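Local coordinates for cell wall surface anchor family protein (Streptococcus agalactiae serogroup V, PDB 3TW0), which forms the adhesive tip pilin of group B streptococcal pili, whose magnesium-binding von Willebrand factor A-type part, contained in this chain, probably mediates attachment to host tissue, at residues Asn280-Phe285 / Thr295-Thr300; Leu108-Asp113 / Glu157-Asn162; Gly68-Val73 / Thr97-Thr102; Tyr250-Asn255 / Tyr265-Gly270; Ser22-Arg27 / Ala128-Gly133. The protein carries 2 engineered substitutions. One frame throughout, in Å; residues are numbered along the deposited sequence.

Interaction 1. Residues Asn280-Phe285 / Thr295-Thr300; sequences NWVYPF and TKQIKT
Ile298 N gives its hydrogen to Tyr283 O at 2.8 Å, approaching almost in line with the carbonyl bond (C=O...N 174°). The return bond, Tyr283 N to Ile298 O, is weak at 3.5 Å, so the two residues form one lopsided antiparallel bridge of the hydrogen-bonded kind, isolated in a long loop between strand 271-276 and helix 302-312. The peptide bond before Pro284 is cis and turns the chain just past the bridge, where Pro284 CD rests 3.6 Å from Lys296 O. The bridged pair also packs through its side chains, which run alongside each other. With CG between the backbone N and the carbonyl carbon (chi1 79°), the Tyr283 ring is turned so that Ile298 CB lies over one face, 4.1 Å from the ring centroid, a CH-pi contact; Ile298 CG2 meets Tyr283 CE1 at 3.6 Å. The phenol OH goes on to bond Ile182 N, and Lys225 makes a cation-pi contact with the ring. Next to the bridge, Val282 sends CG1 against Gln297 CB at 3.8 Å, while its CG2 meets the aliphatic part of Lys299. Lys296 turns its amine away from the contact to a salt bridge with Glu303. A broad aromatic and branched aliphatic side chains suit this place: with one firm backbone bond, much of the cohesion probably comes from dispersion and from the fit of Ile298 over the ring.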
# COMPACT_ATOMS: atom_id res chain seq x y z
N ASN A 280 4.35 4.39 -12.09
CA ASN A 280 5.52 4.45 -11.21
C ASN A 280 6.30 5.77 -11.22
O ASN A 280 7.30 5.88 -10.50
CB ASN A 280 6.48 3.29 -11.50
CG ASN A 280 6.02 1.99 -10.85
OD1 ASN A 280 5.63 1.98 -9.67
ND2 ASN A 280 6.06 0.90 -11.62
N TRP A 281 5.86 6.73 -12.03
CA TRP A 281 6.58 7.98 -12.29
C TRP A 281 6.29 9.03 -11.23
O TRP A 281 5.21 9.06 -10.65
CB TRP A 281 6.11 8.59 -13.62
CG TRP A 281 6.47 7.83 -14.88
CD1 TRP A 281 7.09 6.60 -14.97
CD2 TRP A 281 6.17 8.22 -16.23
NE1 TRP A 281 7.23 6.23 -16.29
CE2 TRP A 281 6.67 7.20 -17.08
CE3 TRP A 281 5.55 9.34 -16.80
CZ2 TRP A 281 6.57 7.27 -18.47
CZ3 TRP A 281 5.44 9.40 -18.19
CH2 TRP A 281 5.96 8.38 -19.02
N VAL A 282 7.22 9.95 -11.03
CA VAL A 282 6.87 11.17 -10.28
C VAL A 282 5.70 11.80 -11.02
O VAL A 282 5.65 11.77 -12.26
CB VAL A 282 8.08 12.12 -10.18
CG1 VAL A 282 7.67 13.48 -9.62
CG2 VAL A 282 9.12 11.51 -9.29
N TYR A 283 4.71 12.30 -10.28
CA TYR A 283 3.58 12.93 -10.91
C TYR A 283 3.13 14.13 -10.04
O TYR A 283 3.56 14.26 -8.89
CB TYR A 283 2.42 11.93 -11.14
CG TYR A 283 1.61 11.67 -9.88
CD1 TYR A 283 2.08 10.80 -8.90
CD2 TYR A 283 0.41 12.33 -9.65
CE1 TYR A 283 1.36 10.56 -7.73
CE2 TYR A 283 -0.33 12.12 -8.47
CZ TYR A 283 0.16 11.24 -7.52
OH TYR A 283 -0.55 11.02 -6.39
N PRO A 284 2.27 14.99 -10.57
CA PRO A 284 1.60 14.93 -11.87
C PRO A 284 2.53 15.23 -13.05
O PRO A 284 3.61 15.80 -12.86
CB PRO A 284 0.52 16.01 -11.76
CG PRO A 284 1.14 17.01 -10.79
CD PRO A 284 2.03 16.28 -9.87
N PHE A 285 2.11 14.80 -14.23
CA PHE A 285 2.74 15.11 -15.51
C PHE A 285 1.61 15.30 -16.56
O PHE A 285 0.54 14.69 -16.44
CB PHE A 285 3.70 13.98 -15.93
CG PHE A 285 3.05 12.61 -16.01
CD1 PHE A 285 2.33 12.22 -17.14
CD2 PHE A 285 3.15 11.71 -14.95
CE1 PHE A 285 1.70 10.97 -17.20
CE2 PHE A 285 2.55 10.44 -15.02
CZ PHE A 285 1.83 10.07 -16.15
N THR A 295 6.06 22.45 -10.57
CA THR A 295 5.87 22.90 -9.18
C THR A 295 5.73 21.72 -8.21
O THR A 295 6.70 21.07 -7.91
CB THR A 295 4.72 23.94 -9.02
OG1 THR A 295 3.47 23.34 -9.39
CG2 THR A 295 4.96 25.19 -9.87
N LYS A 296 4.52 21.45 -7.72
CA LYS A 296 4.34 20.39 -6.74
C LYS A 296 4.64 19.06 -7.42
O LYS A 296 4.16 18.83 -8.55
CB LYS A 296 2.88 20.37 -6.25
CG LYS A 296 2.56 19.27 -5.20
CD LYS A 296 3.32 19.52 -3.88
CE LYS A 296 3.48 18.26 -3.08
NZ LYS A 296 4.08 18.42 -1.72
N GLN A 297 5.39 18.19 -6.72
CA GLN A 297 5.68 16.82 -7.18
C GLN A 297 5.48 15.79 -6.08
O GLN A 297 6.03 15.94 -4.96
CB GLN A 297 7.10 16.69 -7.73
CG GLN A 297 7.38 17.41 -9.07
CD GLN A 297 8.85 17.32 -9.49
OE1 GLN A 297 9.21 17.63 -10.63
NE2 GLN A 297 9.70 16.91 -8.57
N ILE A 298 4.70 14.76 -6.38
CA ILE A 298 4.55 13.62 -5.46
C ILE A 298 5.67 12.65 -5.81
O ILE A 298 5.82 12.28 -6.97
CB ILE A 298 3.15 12.98 -5.61
CG1 ILE A 298 2.03 14.03 -5.40
CG2 ILE A 298 2.97 11.74 -4.73
CD1 ILE A 298 1.96 14.64 -4.00
N LYS A 299 6.49 12.27 -4.83
CA LYS A 299 7.70 11.45 -5.10
C LYS A 299 7.77 10.16 -4.30
O LYS A 299 8.67 9.33 -4.53
CB LYS A 299 8.96 12.29 -4.85
CG LYS A 299 9.05 13.57 -5.69
CD LYS A 299 10.07 14.57 -5.10
CE LYS A 299 10.68 15.40 -6.20
NZ LYS A 299 10.78 16.87 -5.87
N THR A 300 6.85 9.98 -3.35
CA THR A 300 6.71 8.71 -2.63
C THR A 300 5.26 8.23 -2.46
O THR A 300 4.31 8.96 -2.73
CB THR A 300 7.29 8.82 -1.22
OG1 THR A 300 6.46 9.71 -0.45
CG2 THR A 300 8.74 9.33 -1.26

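Interaction 2. Residues Leu108-Asp113 / Glu157-Asn162; sequences LNLTND and ETQSSN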
# COMPACT_ATOMS: atom_id res chain seq x y z
N LEU A 108 -14.18 -9.02 8.66
CA LEU A 108 -14.55 -7.66 8.30
C LEU A 108 -15.74 -7.09 9.07
O LEU A 108 -16.15 -5.95 8.84
CB LEU A 108 -14.77 -7.55 6.78
CG LEU A 108 -13.53 -7.86 5.90
CD1 LEU A 108 -13.89 -7.99 4.39
CD2 LEU A 108 -12.49 -6.76 6.10
N ASN A 109 -16.28 -7.89 9.98
CA ASN A 109 -17.33 -7.46 10.91
C ASN A 109 -16.85 -7.39 12.36
O ASN A 109 -16.28 -8.34 12.91
CB ASN A 109 -18.52 -8.38 10.80
CG ASN A 109 -18.99 -8.54 9.39
OD1 ASN A 109 -19.10 -9.66 8.90
ND2 ASN A 109 -19.25 -7.42 8.71
N LEU A 110 -17.06 -6.23 12.97
CA LEU A 110 -16.65 -6.08 14.36
C LEU A 110 -17.41 -7.14 15.12
O LEU A 110 -18.62 -7.31 14.89
CB LEU A 110 -17.02 -4.70 14.88
CG LEU A 110 -16.12 -3.58 14.37
CD1 LEU A 110 -16.78 -2.21 14.69
CD2 LEU A 110 -14.72 -3.73 15.02
N THR A 111 -16.72 -7.87 16.00
CA THR A 111 -17.40 -8.91 16.75
C THR A 111 -16.89 -9.07 18.19
O THR A 111 -15.71 -8.81 18.46
CB THR A 111 -17.41 -10.24 15.97
OG1 THR A 111 -18.31 -11.18 16.62
CG2 THR A 111 -15.96 -10.82 15.84
N ASN A 112 -17.80 -9.47 19.09
CA ASN A 112 -17.48 -10.05 20.42
C ASN A 112 -18.01 -11.47 20.61
O ASN A 112 -17.92 -12.04 21.71
CB ASN A 112 -17.97 -9.18 21.59
CG ASN A 112 -19.47 -8.86 21.50
OD1 ASN A 112 -20.27 -9.62 20.95
ND2 ASN A 112 -19.84 -7.70 22.05
N ASP A 113 -18.58 -12.05 19.57
CA ASP A 113 -18.95 -13.45 19.63
C ASP A 113 -17.69 -14.31 19.69
O ASP A 113 -16.83 -14.23 18.79
CB ASP A 113 -19.82 -13.84 18.45
CG ASP A 113 -20.24 -15.28 18.52
OD1 ASP A 113 -19.41 -16.17 18.26
OD2 ASP A 113 -21.40 -15.53 18.85
N GLU A 157 -16.84 3.47 10.73
CA GLU A 157 -17.88 4.43 10.41
C GLU A 157 -19.20 3.77 10.07
O GLU A 157 -20.26 4.34 10.33
CB GLU A 157 -17.45 5.33 9.26
CG GLU A 157 -16.18 6.07 9.54
CD GLU A 157 -16.10 7.38 8.79
OE1 GLU A 157 -16.02 7.36 7.54
OE2 GLU A 157 -16.13 8.44 9.48
N THR A 158 -19.14 2.57 9.51
CA THR A 158 -20.31 1.79 9.13
C THR A 158 -20.91 1.05 10.32
O THR A 158 -22.12 0.93 10.42
CB THR A 158 -19.94 0.70 8.09
OG1 THR A 158 -19.11 1.27 7.08
CG2 THR A 158 -21.18 0.17 7.41
N GLN A 159 -20.06 0.52 11.20
CA GLN A 159 -20.49 -0.48 12.17
C GLN A 159 -20.34 -0.09 13.65
O GLN A 159 -20.87 -0.77 14.52
CB GLN A 159 -19.72 -1.80 11.95
CG GLN A 159 -19.83 -2.43 10.58
CD GLN A 159 -18.91 -3.64 10.46
OE1 GLN A 159 -18.55 -4.28 11.46
NE2 GLN A 159 -18.50 -3.95 9.24
N SER A 160 -19.57 0.96 13.93
CA SER A 160 -19.53 1.53 15.26
C SER A 160 -20.41 2.81 15.33
O SER A 160 -21.39 2.96 14.57
CB SER A 160 -18.09 1.81 15.66
OG SER A 160 -17.96 2.07 17.04
N SER A 161 -20.08 3.70 16.26
CA SER A 161 -20.89 4.89 16.52
C SER A 161 -20.05 5.87 17.32
O SER A 161 -19.00 5.49 17.84
CB SER A 161 -22.20 4.55 17.28
OG SER A 161 -21.97 4.24 18.66
N ASN A 162 -20.51 7.12 17.40
CA ASN A 162 -19.82 8.20 18.12
C ASN A 162 -19.71 7.97 19.64
O ASN A 162 -18.80 8.49 20.30
CB ASN A 162 -20.52 9.54 17.85
CG ASN A 162 -19.69 10.77 18.26
OD1 ASN A 162 -18.45 10.75 18.23
ND2 ASN A 162 -20.39 11.85 18.64
O HOH W 1 -20.34 -5.83 13.02
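Gln159 reaches from the last turn of helix 145-159 across the backbone of Leu108-Leu110, its amide passing obliquely by that of Asn109, the planes 42° apart. In this von Willebrand factor A-type alpha/beta fold, the contact joins the C-terminal end of a helix to the chain beside outer strand 55-61, which Thr111 meets through its backbone. The Gln159 amide behaves like a piece of a neighbouring strand: NE2 donates to Leu108 O at 3.1 Å, and OE1 accepts from Leu110 N at 2.9 Å, both close to straight and both in the plane of the accepting carbonyl. Glutamine suits the place because its chain, extended beyond CG, is long enough to present a donor and an acceptor together, fixing the flip of the amide. Nearer the helix, Leu110 CD1 packs on Gln159 CB at 4.0 Å, while the leucine side chain also lies on Ile155 and Ala57. A water completes the bridge, donating to Gln159 OE1 at 2.8 Å and to Leu110 O at 2.9 Å.

Interaction 3. Residues Gly68-Val73 / Thr97-Thr102; sequences GTEATV and TFTATT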
# COMPACT_ATOMS: atom_id res chain seq x y z
N GLY A 68 -10.50 -12.98 0.41
CA GLY A 68 -11.02 -14.13 -0.32
C GLY A 68 -11.77 -13.78 -1.60
O GLY A 68 -12.34 -14.67 -2.26
N THR A 69 -11.78 -12.50 -1.98
CA THR A 69 -12.35 -12.12 -3.29
C THR A 69 -11.28 -12.11 -4.37
O THR A 69 -10.08 -12.14 -4.08
CB THR A 69 -13.10 -10.77 -3.30
OG1 THR A 69 -12.25 -9.75 -2.73
CG2 THR A 69 -14.42 -10.88 -2.51
N GLU A 70 -11.75 -12.10 -5.61
CA GLU A 70 -10.92 -11.95 -6.76
C GLU A 70 -10.41 -10.50 -6.87
O GLU A 70 -11.16 -9.56 -6.69
CB GLU A 70 -11.75 -12.27 -7.99
CG GLU A 70 -10.93 -12.34 -9.28
CD GLU A 70 -11.77 -12.77 -10.48
OE1 GLU A 70 -11.65 -13.94 -10.92
OE2 GLU A 70 -12.55 -11.93 -10.98
N ALA A 71 -9.14 -10.33 -7.21
CA ALA A 71 -8.57 -9.02 -7.42
C ALA A 71 -7.69 -9.04 -8.67
O ALA A 71 -7.22 -10.12 -9.09
CB ALA A 71 -7.74 -8.60 -6.18
N THR A 72 -7.45 -7.85 -9.23
CA THR A 72 -6.59 -7.67 -10.41
C THR A 72 -5.56 -6.57 -10.15
O THR A 72 -5.85 -5.58 -9.49
CB THR A 72 -7.44 -7.31 -11.65
OG1 THR A 72 -8.32 -8.40 -11.94
CG2 THR A 72 -6.58 -7.10 -12.84
N VAL A 73 -4.34 -6.78 -10.64
CA VAL A 73 -3.29 -5.81 -10.49
C VAL A 73 -2.62 -5.68 -11.84
O VAL A 73 -2.74 -6.60 -12.67
CB VAL A 73 -2.24 -6.21 -9.40
CG1 VAL A 73 -2.88 -6.25 -7.98
CG2 VAL A 73 -1.59 -7.55 -9.71
N THR A 97 -1.32 -7.73 -16.64
CA THR A 97 -2.26 -7.73 -15.52
C THR A 97 -2.28 -9.15 -14.99
O THR A 97 -1.95 -10.11 -15.72
CB THR A 97 -3.71 -7.32 -15.91
OG1 THR A 97 -4.23 -8.22 -16.90
CG2 THR A 97 -3.77 -5.86 -16.43
N PHE A 98 -2.63 -9.29 -13.70
CA PHE A 98 -2.83 -10.60 -13.09
C PHE A 98 -4.14 -10.56 -12.36
O PHE A 98 -4.49 -9.53 -11.75
CB PHE A 98 -1.74 -10.91 -12.08
CG PHE A 98 -0.42 -11.25 -12.70
CD1 PHE A 98 -0.07 -12.57 -12.93
CD2 PHE A 98 0.48 -10.24 -13.03
CE1 PHE A 98 1.17 -12.88 -13.48
CE2 PHE A 98 1.71 -10.54 -13.57
CZ PHE A 98 2.06 -11.87 -13.81
N THR A 99 -4.86 -11.68 -12.37
CA THR A 99 -6.17 -11.75 -11.74
C THR A 99 -6.17 -13.03 -10.94
O THR A 99 -5.79 -14.09 -11.48
CB THR A 99 -7.29 -11.70 -12.81
OG1 THR A 99 -7.26 -10.41 -13.45
CG2 THR A 99 -8.67 -11.94 -12.22
N ALA A 100 -6.52 -12.96 -9.65
CA ALA A 100 -6.51 -14.14 -8.78
C ALA A 100 -7.46 -13.99 -7.61
O ALA A 100 -7.95 -12.88 -7.33
CB ALA A 100 -5.12 -14.42 -8.25
N THR A 101 -7.67 -15.11 -6.91
CA THR A 101 -8.46 -15.14 -5.70
C THR A 101 -7.51 -15.01 -4.51
O THR A 101 -6.57 -15.80 -4.36
CB THR A 101 -9.27 -16.46 -5.62
OG1 THR A 101 -10.19 -16.50 -6.73
CG2 THR A 101 -10.06 -16.54 -4.33
N THR A 102 -7.75 -14.00 -3.68
CA THR A 102 -6.87 -13.73 -2.53
C THR A 102 -7.16 -14.75 -1.45
O THR A 102 -8.24 -15.31 -1.43
CB THR A 102 -7.11 -12.30 -1.95
OG1 THR A 102 -8.50 -12.14 -1.64
CG2 THR A 102 -6.68 -11.20 -2.97
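Thr102, Thr99 and Val73 bury the most surface where strand 70-73 runs antiparallel to strand 97-101, the two axes 161° apart. Thr102 closes one end of the ladder. Its OG1, between the backbone N and the carbonyl carbon (chi1 54°), swings back to donate to Thr69 O at 2.9 Å, in the carbonyl plane on a lone pair, while Thr102 N donates to the same oxygen at 3.0 Å from above that plane. The hydroxyl also accepts a weak bond from Gly68 N, so threonine here continues the pairing with its side chain; Gly68, lacking one, takes up its positive phi easily. Thr99 stands in a non-hydrogen-bonded pair with Thr72, where the short side chains bring their hydroxyls together: Thr72 OG1 and Thr99 OG1 are hydrogen-bonded at 2.7 Å, in a direction left undecided. Thr99 CG2 packs against Glu70 CD at 3.7 Å on the same, more exposed face. Val73 pairs with Phe98 through two backbone bonds, Val73 N to Phe98 O at 3.0 Å and Phe98 N to Val73 O at 2.9 Å; on the other face of the sheet Val73 CG2 touches Phe98 CB at 4.1 Å. Val73 and Ala100 lie against Phe140, and Phe98 meets Trp91 edge to face. Thr72 and Thr97 touch Tyr221 of helix 220-223, while strand 70-78 goes on to pair with strands 84-85 and 271-276.

Interaction 4. Residues Tyr250-Asn255 / Tyr265-Gly270; sequences YRVPQN and YAINSG
Val252 faces Gly270 and Ile267 where the helical connection 257-263 between antiparallel strands 249-251 and 271-276, neighbours in one sheet, closes. From the backbone outward, Val252 CB lies 4.1 Å from Gly270 O. Beyond it chi1 is 14°, far from any staggered position, and CG1 is placed very near Gly270 O, so the exact setting of the branches is doubtful. As modelled, Val252 CG1 meets Ile267 CG2 at 3.7 Å, the two side chains crossing at about a right angle. The valine side chain also lies on Leu257 and Met260, so that a compact branched residue fills the angle between loop and helix. Ile267 in turn touches Ser261 and Ile272. The peptide bond before Gly270 is modelled as cis, and the glycine brings its carbonyl to the strand end without side-chain bulk. The single hydrogen bond across the contact runs from Val252 N to Gly270 O, 3.1 Å long and nearly straight at 171°.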
# COMPACT_ATOMS: atom_id res chain seq x y z
N TYR A 250 14.68 -4.76 -24.35
CA TYR A 250 14.13 -6.09 -24.56
C TYR A 250 14.44 -6.46 -26.01
O TYR A 250 13.88 -5.86 -26.94
CB TYR A 250 12.61 -6.02 -24.36
CG TYR A 250 11.84 -7.31 -24.54
CD1 TYR A 250 11.58 -8.14 -23.47
CD2 TYR A 250 11.32 -7.65 -25.78
CE1 TYR A 250 10.86 -9.30 -23.62
CE2 TYR A 250 10.58 -8.82 -25.95
CZ TYR A 250 10.37 -9.64 -24.86
OH TYR A 250 9.65 -10.81 -25.01
N ARG A 251 15.34 -7.42 -26.20
CA ARG A 251 15.61 -7.93 -27.53
C ARG A 251 14.39 -8.69 -28.02
O ARG A 251 13.92 -9.59 -27.35
CB ARG A 251 16.84 -8.85 -27.51
CG ARG A 251 17.38 -9.20 -28.89
CD ARG A 251 18.68 -9.96 -28.73
NE ARG A 251 19.18 -10.44 -30.01
CZ ARG A 251 20.47 -10.60 -30.29
NH1 ARG A 251 21.40 -10.30 -29.38
NH2 ARG A 251 20.83 -11.04 -31.48
N VAL A 252 13.85 -8.33 -29.18
CA VAL A 252 12.74 -9.14 -29.70
C VAL A 252 13.22 -10.27 -30.62
O VAL A 252 13.98 -10.02 -31.57
CB VAL A 252 11.54 -8.28 -30.27
CG1 VAL A 252 11.92 -6.81 -30.47
CG2 VAL A 252 10.91 -8.91 -31.51
N PRO A 253 12.81 -11.51 -30.32
CA PRO A 253 13.25 -12.67 -31.12
C PRO A 253 12.75 -12.64 -32.58
O PRO A 253 11.71 -12.04 -32.87
CB PRO A 253 12.63 -13.86 -30.36
CG PRO A 253 12.50 -13.36 -28.94
CD PRO A 253 12.08 -11.93 -29.11
N GLN A 254 13.53 -13.26 -33.48
CA GLN A 254 13.19 -13.40 -34.91
C GLN A 254 11.76 -13.86 -35.14
O GLN A 254 10.97 -13.15 -35.77
CB GLN A 254 14.14 -14.40 -35.57
CG GLN A 254 15.61 -13.96 -35.62
CD GLN A 254 16.58 -15.14 -35.58
OE1 GLN A 254 17.72 -15.03 -36.03
NE2 GLN A 254 16.12 -16.28 -35.04
N ASN A 255 11.43 -15.05 -34.64
CA ASN A 255 10.06 -15.58 -34.68
C ASN A 255 9.00 -14.58 -34.17
O ASN A 255 7.89 -14.54 -34.69
CB ASN A 255 9.96 -16.89 -33.89
CG ASN A 255 10.58 -16.79 -32.49
OD1 ASN A 255 9.87 -16.80 -31.48
ND2 ASN A 255 11.91 -16.67 -32.43
N TYR A 265 4.56 -1.98 -30.72
CA TYR A 265 5.70 -1.63 -29.89
C TYR A 265 6.73 -0.82 -30.65
O TYR A 265 6.91 -1.00 -31.86
CB TYR A 265 6.35 -2.89 -29.36
CG TYR A 265 5.55 -3.61 -28.31
CD1 TYR A 265 4.77 -4.72 -28.63
CD2 TYR A 265 5.56 -3.19 -26.99
CE1 TYR A 265 4.05 -5.41 -27.65
CE2 TYR A 265 4.85 -3.86 -26.01
CZ TYR A 265 4.10 -4.96 -26.33
OH TYR A 265 3.41 -5.59 -25.33
N ALA A 266 7.38 0.10 -29.94
CA ALA A 266 8.50 0.83 -30.49
C ALA A 266 9.68 -0.13 -30.52
O ALA A 266 10.18 -0.54 -29.47
CB ALA A 266 8.83 2.04 -29.64
N ILE A 267 10.10 -0.50 -31.73
CA ILE A 267 11.22 -1.43 -31.89
C ILE A 267 12.29 -0.76 -32.73
O ILE A 267 12.04 -0.40 -33.87
CB ILE A 267 10.82 -2.74 -32.59
CG1 ILE A 267 9.53 -3.31 -32.00
CG2 ILE A 267 11.94 -3.77 -32.50
CD1 ILE A 267 8.89 -4.39 -32.85
N ASN A 268 13.47 -0.57 -32.14
CA ASN A 268 14.58 0.05 -32.84
C ASN A 268 15.67 -0.99 -33.08
O ASN A 268 16.54 -1.21 -32.22
CB ASN A 268 15.12 1.24 -32.06
CG ASN A 268 16.33 1.91 -32.75
OD1 ASN A 268 16.90 1.37 -33.71
ND2 ASN A 268 16.71 3.07 -32.26
N SER A 269 15.57 -1.66 -34.23
CA SER A 269 16.54 -2.65 -34.71
C SER A 269 17.27 -3.55 -33.70
O SER A 269 18.39 -3.23 -33.30
CB SER A 269 17.58 -1.98 -35.61
OG SER A 269 18.22 -0.88 -34.99
N GLY A 270 16.66 -4.63 -33.23
CA GLY A 270 15.23 -4.78 -33.05
C GLY A 270 15.06 -4.89 -31.53
O GLY A 270 14.78 -5.96 -31.00

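Interaction 5. Residues Ser22-Arg27 / Ala128-Gly133; sequences SMNNER and AEHING. With MG (magnesium ion), chain E; ACT (acetate ion), chain F.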
# COMPACT_ATOMS: atom_id res chain seq x y z
N SER A 22 7.27 -7.85 1.39
CA SER A 22 8.37 -7.40 2.27
C SER A 22 8.24 -8.03 3.66
O SER A 22 9.22 -8.05 4.44
CB SER A 22 8.41 -5.86 2.36
OG SER A 22 7.28 -5.34 3.07
N MET A 23 7.06 -8.56 3.99
CA MET A 23 6.86 -9.15 5.31
C MET A 23 7.26 -10.64 5.34
O MET A 23 7.27 -11.24 6.41
CB MET A 23 5.41 -8.98 5.80
CG MET A 23 4.94 -7.54 5.92
SD MET A 23 5.61 -6.66 7.34
CE MET A 23 4.76 -7.46 8.68
N ASN A 24 7.56 -11.23 4.18
CA ASN A 24 8.03 -12.64 4.16
C ASN A 24 9.11 -12.87 5.22
O ASN A 24 10.00 -12.02 5.42
CB ASN A 24 8.52 -13.05 2.77
CG ASN A 24 9.09 -14.47 2.73
OD1 ASN A 24 10.25 -14.69 3.05
ND2 ASN A 24 8.27 -15.43 2.34
N ASN A 25 9.02 -13.99 5.93
CA ASN A 25 9.88 -14.26 7.10
C ASN A 25 11.41 -14.27 6.83
O ASN A 25 12.20 -13.94 7.70
CB ASN A 25 9.43 -15.53 7.85
CG ASN A 25 8.09 -15.36 8.56
OD1 ASN A 25 7.85 -14.36 9.23
ND2 ASN A 25 7.20 -16.36 8.41
N GLU A 26 11.78 -14.63 5.60
CA GLU A 26 13.19 -14.57 5.14
C GLU A 26 13.78 -13.16 5.02
O GLU A 26 14.99 -12.97 5.26
CB GLU A 26 13.34 -15.29 3.80
CG GLU A 26 13.11 -16.80 3.88
CD GLU A 26 13.49 -17.53 2.61
OE1 GLU A 26 13.81 -18.73 2.68
OE2 GLU A 26 13.49 -16.90 1.54
N ARG A 27 12.94 -12.17 4.67
CA ARG A 27 13.39 -10.78 4.41
C ARG A 27 14.16 -10.16 5.57
O ARG A 27 13.97 -10.56 6.72
CB ARG A 27 12.21 -9.83 4.07
CG ARG A 27 11.42 -10.17 2.81
CD ARG A 27 12.22 -9.83 1.54
NE ARG A 27 11.45 -10.08 0.32
CZ ARG A 27 10.87 -9.13 -0.41
NH1 ARG A 27 10.98 -7.84 -0.08
NH2 ARG A 27 10.21 -9.47 -1.50
N ALA A 128 4.12 -14.54 4.62
CA ALA A 128 3.77 -13.80 3.39
C ALA A 128 4.31 -14.52 2.12
O ALA A 128 5.10 -15.46 2.25
CB ALA A 128 4.30 -12.37 3.49
N GLU A 129 3.91 -14.08 0.92
CA GLU A 129 4.31 -14.78 -0.33
C GLU A 129 5.79 -14.70 -0.64
O GLU A 129 6.48 -13.75 -0.23
CB GLU A 129 3.55 -14.29 -1.57
CG GLU A 129 2.01 -14.36 -1.55
CD GLU A 129 1.43 -15.74 -1.29
OE1 GLU A 129 2.11 -16.78 -1.48
OE2 GLU A 129 0.26 -15.76 -0.84
N HIS A 130 6.26 -15.72 -1.37
CA HIS A 130 7.66 -15.88 -1.72
C HIS A 130 7.78 -15.89 -3.24
O HIS A 130 6.97 -16.51 -3.92
CB HIS A 130 8.21 -17.20 -1.15
CG HIS A 130 9.71 -17.33 -1.23
ND1 HIS A 130 10.47 -17.83 -0.20
CD2 HIS A 130 10.58 -17.00 -2.22
CE1 HIS A 130 11.75 -17.82 -0.55
NE2 HIS A 130 11.84 -17.30 -1.76
N ILE A 131 8.78 -15.19 -3.75
CA ILE A 131 9.02 -15.07 -5.20
C ILE A 131 9.10 -16.46 -5.88
O ILE A 131 8.80 -16.59 -7.07
CB ILE A 131 10.29 -14.19 -5.50
CG1 ILE A 131 10.41 -13.85 -7.00
CG2 ILE A 131 11.57 -14.84 -4.95
CD1 ILE A 131 11.33 -12.65 -7.28
N ASN A 132 9.47 -17.48 -5.09
CA ASN A 132 9.51 -18.89 -5.51
C ASN A 132 8.36 -19.81 -4.96
O ASN A 132 8.34 -21.02 -5.22
CB ASN A 132 10.91 -19.48 -5.24
CG ASN A 132 12.02 -18.74 -6.01
OD1 ASN A 132 11.81 -18.22 -7.10
ND2 ASN A 132 13.22 -18.71 -5.43
N GLY A 133 7.40 -19.24 -4.24
CA GLY A 133 6.24 -20.01 -3.78
C GLY A 133 5.11 -19.92 -4.80
O GLY A 133 5.28 -20.33 -5.94
MG MG E . 5.57 -4.40 2.16
C ACT F . 6.01 -4.89 -0.88
O ACT F . 6.06 -5.26 0.31
OXT ACT F . 5.46 -3.78 -1.05
CH3 ACT F . 6.55 -5.73 -2.03
O HOH W 2 5.30 -3.68 3.93
O HOH W 3 7.01 -2.77 1.77
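The metal-ion-dependent adhesion site (MIDAS) ends its Asp-x-Ser-x-Ser sequence at Ser22, and just past it Asn24 meets Ala128. Asn24 ND2 donates to Ala128 O at 3.2 Å, coming from well above the carbonyl plane, 51° out of it. CG stands anti to the backbone N (chi1 177°), which carries the amide across to the other loop, while Asn24 OD1 turns back to accept from Glu26 N at 3.0 Å and caps the turn leading into helix 27-30. Asparagine suits the place because one short amide supplies both the donor and the acceptor. Beside this bond the small Ala128 lets the loops approach closely: its CB lies 3.5 Å from Asn24 N and 4.2 Å from Met23 CB. In von Willebrand factor A domains this loop, which follows the first strand of the parallel sheet, presents serine hydroxyls to the metal. Here Ser22 OG binds magnesium at 2.1 Å, with Ser20 and Thr143 as the other protein ligands and two waters. An acetate, probably from the crystallisation liquor, fills the sixth position; its O is 2.1 Å from the magnesium and accepts from Ser22 N at 3.1 Å, and it probably mimics the acidic group that ligands of such sites offer. Asp173 hydrogen-bonds Ser22 OG from the second shell. On the flank away from the metal, Asn25 N bonds Glu127, and Asn25 ND2 bonds Lys126 O.

Overall arrangement
Interactions 2 and 4 are surface contacts on opposite sides of the chain's centre, with centres about 55 Å apart; interactions 1, 3 and 5 are partly buried. Interactions 3 and 4 reach the same antiparallel sheet, yet interaction 3 is a regular ladder of backbone bonds, whereas interaction 4 has one backbone bond and a small apolar contact beside a helix. Interaction 1 joins two parts of a loop by a lone bridge and an aromatic face. In interactions 2 and 5 a side-chain amide reaches the backbone of the partner segment. Interaction 5 alone includes metal chemistry, and interaction 3, nested along the chain inside its loop, has its centre about 18 Å away.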